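Local coordinates for uncharacterized protein (Shewanella oneidensis, PDB 3E8P) that probably hydrolyses medium- and long-chain fatty acyl-CoA thioesters to the free fatty acid and coenzyme A, as a hotdog-fold thioesterase, at residues A[42-47]-A[81-86]. Numbering follows the deposited sequence.
Sequences KRYDID and GGLTAF
Tyr44 reaches from strand 40-44, an edge strand of the hotdog-fold sheet within this chain, to Leu83 and Phe86 on helix 70-90, the long helix that this antiparallel sheet wraps around. The backbones stay apart, with the CA atoms of Tyr44 and Leu83 8.2 Å from each other, and the tyrosine side chain, from CA to its hydroxyl, covers most of that distance. From CB, which points toward the helix, CG lies anti to the backbone N (chi1 -171°), which carries the ring out toward the helix, at a slant to Leu83. Farther out, CE1 packs on Leu83 CB at 3.7 Å, while CZ meets Leu83 CD2 at the same separation; CE2 has the same methyl as its neighbour, more loosely. At the tip, OH donates to Leu83 O over 2.8 Å, with a C=O...donor angle of 121° and the donor tilted 15° from the carbonyl plane. The accepting oxygen lies at the edge of the tyrosine ring, in its plane; Leu83 offers this backbone O to the hydroxyl and its CB and CD2 to the ring. Leu20 of helix 14-29 and Val49 of strand 49-54 also touch Tyr44, and Val23 of helix 14-29 packs on Leu83 and Phe86. A phenylalanine in place of Tyr44 would probably keep much of the packing on Leu83 but leave its carbonyl without the phenolic donor. One residue on from Tyr44, Asp45 OD1 accepts from Asp47 N at 2.9 Å, an Asx turn. Phe86 completes the contact: its CD2 lies 3.7 Å from Tyr44 OH, which sits in the plane of the phenylalanine ring at its edge.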
ATOM      1  N   LYS A  42      23.368  -1.754 -13.579  1.00 48.42           N
ATOM      2  CA  LYS A  42      24.083  -0.923 -14.538  1.00 51.32           C
ATOM      3  C   LYS A  42      25.063   0.034 -13.869  1.00 52.02           C
ATOM      4  O   LYS A  42      26.212   0.139 -14.287  1.00 52.59           O
ATOM      5  CB  LYS A  42      23.081  -0.141 -15.392  1.00 52.94           C
ATOM      6  CG  LYS A  42      23.662   0.426 -16.674  1.00 56.44           C
ATOM      7  CD  LYS A  42      22.599   1.147 -17.503  1.00 58.40           C
ATOM      8  CE  LYS A  42      23.177   1.684 -18.806  1.00 58.75           C
ATOM      9  NZ  LYS A  42      22.188   2.496 -19.568  1.00 59.20           N
ATOM     10  N   ARG A  43      24.602   0.729 -12.834  1.00 52.52           N
ATOM     11  CA  ARG A  43      25.434   1.672 -12.097  1.00 52.78           C
ATOM     12  C   ARG A  43      24.958   1.746 -10.656  1.00 51.51           C
ATOM     13  O   ARG A  43      23.764   1.629 -10.394  1.00 51.46           O
ATOM     14  CB  ARG A  43      25.366   3.061 -12.738  1.00 56.09           C
ATOM     15  CG  ARG A  43      26.195   3.198 -14.003  1.00 61.15           C
ATOM     16  CD  ARG A  43      26.032   4.576 -14.628  1.00 65.77           C
ATOM     17  NE  ARG A  43      24.769   4.721 -15.352  1.00 69.15           N
ATOM     18  CZ  ARG A  43      24.472   4.074 -16.476  1.00 70.59           C
ATOM     19  NH1 ARG A  43      25.343   3.229 -17.013  1.00 71.97           N
ATOM     20  NH2 ARG A  43      23.309   4.282 -17.077  1.00 72.71           N
ATOM     21  N   TYR A  44      25.889   1.940  -9.727  1.00 49.38           N
ATOM     22  CA  TYR A  44      25.544   2.020  -8.313  1.00 48.86           C
ATOM     23  C   TYR A  44      26.559   2.860  -7.542  1.00 49.70           C
ATOM     24  O   TYR A  44      27.690   2.436  -7.315  1.00 51.17           O
ATOM     25  CB  TYR A  44      25.457   0.606  -7.721  1.00 46.39           C
ATOM     26  CG  TYR A  44      24.899   0.541  -6.316  1.00 44.30           C
ATOM     27  CD1 TYR A  44      23.720   1.195  -5.983  1.00 42.09           C
ATOM     28  CD2 TYR A  44      25.526  -0.214  -5.331  1.00 42.05           C
ATOM     29  CE1 TYR A  44      23.177   1.099  -4.708  1.00 38.42           C
ATOM     30  CE2 TYR A  44      24.988  -0.316  -4.052  1.00 39.92           C
ATOM     31  CZ  TYR A  44      23.809   0.343  -3.747  1.00 39.02           C
ATOM     32  OH  TYR A  44      23.252   0.239  -2.484  1.00 36.87           O
ATOM     33  N   ASP A  45      26.137   4.054  -7.139  1.00 50.18           N
ATOM     34  CA  ASP A  45      26.981   4.985  -6.401  1.00 51.32           C
ATOM     35  C   ASP A  45      26.173   5.646  -5.287  1.00 51.85           C
ATOM     36  O   ASP A  45      25.018   5.287  -5.066  1.00 51.24           O
ATOM     37  CB  ASP A  45      27.518   6.049  -7.353  1.00 53.46           C
ATOM     38  CG  ASP A  45      26.431   6.633  -8.236  1.00 55.58           C
ATOM     39  OD1 ASP A  45      25.441   7.157  -7.685  1.00 57.64           O
ATOM     40  OD2 ASP A  45      26.564   6.563  -9.478  1.00 57.18           O
ATOM     41  N   ILE A  46      26.769   6.616  -4.598  1.00 51.84           N
ATOM     42  CA  ILE A  46      26.084   7.297  -3.500  1.00 53.03           C
ATOM     43  C   ILE A  46      24.846   8.075  -3.907  1.00 53.09           C
ATOM     44  O   ILE A  46      24.047   8.452  -3.052  1.00 53.33           O
ATOM     45  CB  ILE A  46      27.010   8.274  -2.758  1.00 54.99           C
ATOM     46  CG1 ILE A  46      27.698   9.199  -3.761  1.00 55.78           C
ATOM     47  CG2 ILE A  46      28.013   7.509  -1.913  1.00 54.77           C
ATOM     48  CD1 ILE A  46      28.394  10.363  -3.109  1.00 58.54           C
ATOM     49  N   ASP A  47      24.690   8.338  -5.200  1.00 53.81           N
ATOM     50  CA  ASP A  47      23.515   9.064  -5.683  1.00 54.52           C
ATOM     51  C   ASP A  47      22.309   8.136  -5.619  1.00 53.30           C
ATOM     52  O   ASP A  47      21.250   8.504  -5.113  1.00 54.11           O
ATOM     53  CB  ASP A  47      23.713   9.516  -7.130  1.00 56.52           C
ATOM     54  CG  ASP A  47      24.819  10.538  -7.277  1.00 59.14           C
ATOM     55  OD1 ASP A  47      25.219  10.811  -8.431  1.00 59.23           O
ATOM     56  OD2 ASP A  47      25.282  11.074  -6.246  1.00 60.24           O
ATOM     57  N   GLY A  81      14.607  -0.521  -4.903  1.00 23.46           N
ATOM     58  CA  GLY A  81      14.308   0.080  -3.612  1.00 23.90           C
ATOM     59  C   GLY A  81      15.284  -0.297  -2.510  1.00 26.12           C
ATOM     60  O   GLY A  81      15.665   0.546  -1.700  1.00 25.38           O
ATOM     61  N   GLY A  82      15.686  -1.564  -2.478  1.00 26.54           N
ATOM     62  CA  GLY A  82      16.620  -2.016  -1.463  1.00 26.88           C
ATOM     63  C   GLY A  82      17.980  -1.360  -1.607  1.00 26.62           C
ATOM     64  O   GLY A  82      18.545  -0.879  -0.634  1.00 26.66           O
ATOM     65  N   LEU A  83      18.500  -1.342  -2.829  1.00 27.09           N
ATOM     66  CA  LEU A  83      19.794  -0.732  -3.105  1.00 27.28           C
ATOM     67  C   LEU A  83      19.755   0.784  -2.877  1.00 28.98           C
ATOM     68  O   LEU A  83      20.742   1.377  -2.424  1.00 30.13           O
ATOM     69  CB  LEU A  83      20.230  -1.062  -4.538  1.00 27.61           C
ATOM     70  CG  LEU A  83      20.591  -2.543  -4.744  1.00 29.57           C
ATOM     71  CD1 LEU A  83      20.711  -2.888  -6.229  1.00 29.92           C
ATOM     72  CD2 LEU A  83      21.896  -2.822  -4.019  1.00 31.30           C
ATOM     73  N   THR A  84      18.613   1.400  -3.177  1.00 28.19           N
ATOM     74  CA  THR A  84      18.434   2.838  -2.988  1.00 27.84           C
ATOM     75  C   THR A  84      18.474   3.117  -1.486  1.00 29.32           C
ATOM     76  O   THR A  84      19.100   4.069  -1.027  1.00 29.08           O
ATOM     77  CB  THR A  84      17.055   3.323  -3.533  1.00 28.64           C
ATOM     78  OG1 THR A  84      16.972   3.080  -4.951  1.00 25.84           O
ATOM     79  CG2 THR A  84      16.847   4.828  -3.229  1.00 23.55           C
ATOM     80  N   ALA A  85      17.794   2.268  -0.729  1.00 29.89           N
ATOM     81  CA  ALA A  85      17.743   2.414   0.713  1.00 29.17           C
ATOM     82  C   ALA A  85      19.137   2.275   1.315  1.00 29.90           C
ATOM     83  O   ALA A  85      19.528   3.077   2.156  1.00 31.31           O
ATOM     84  CB  ALA A  85      16.797   1.374   1.306  1.00 25.94           C
ATOM     85  N   PHE A  86      19.885   1.266   0.879  1.00 31.03           N
ATOM     86  CA  PHE A  86      21.232   1.025   1.399  1.00 34.27           C
ATOM     87  C   PHE A  86      22.207   2.155   1.044  1.00 33.50           C
ATOM     88  O   PHE A  86      23.059   2.516   1.845  1.00 35.58           O
ATOM     89  CB  PHE A  86      21.778  -0.319   0.879  1.00 34.29           C
ATOM     90  CG  PHE A  86      23.023  -0.787   1.591  1.00 35.47           C
ATOM     91  CD1 PHE A  86      22.974  -1.181   2.927  1.00 37.22           C
ATOM     92  CD2 PHE A  86      24.249  -0.815   0.932  1.00 37.11           C
ATOM     93  CE1 PHE A  86      24.127  -1.597   3.601  1.00 35.34           C
ATOM     94  CE2 PHE A  86      25.411  -1.229   1.596  1.00 38.45           C
ATOM     95  CZ  PHE A  86      25.346  -1.620   2.933  1.00 38.06           C
TER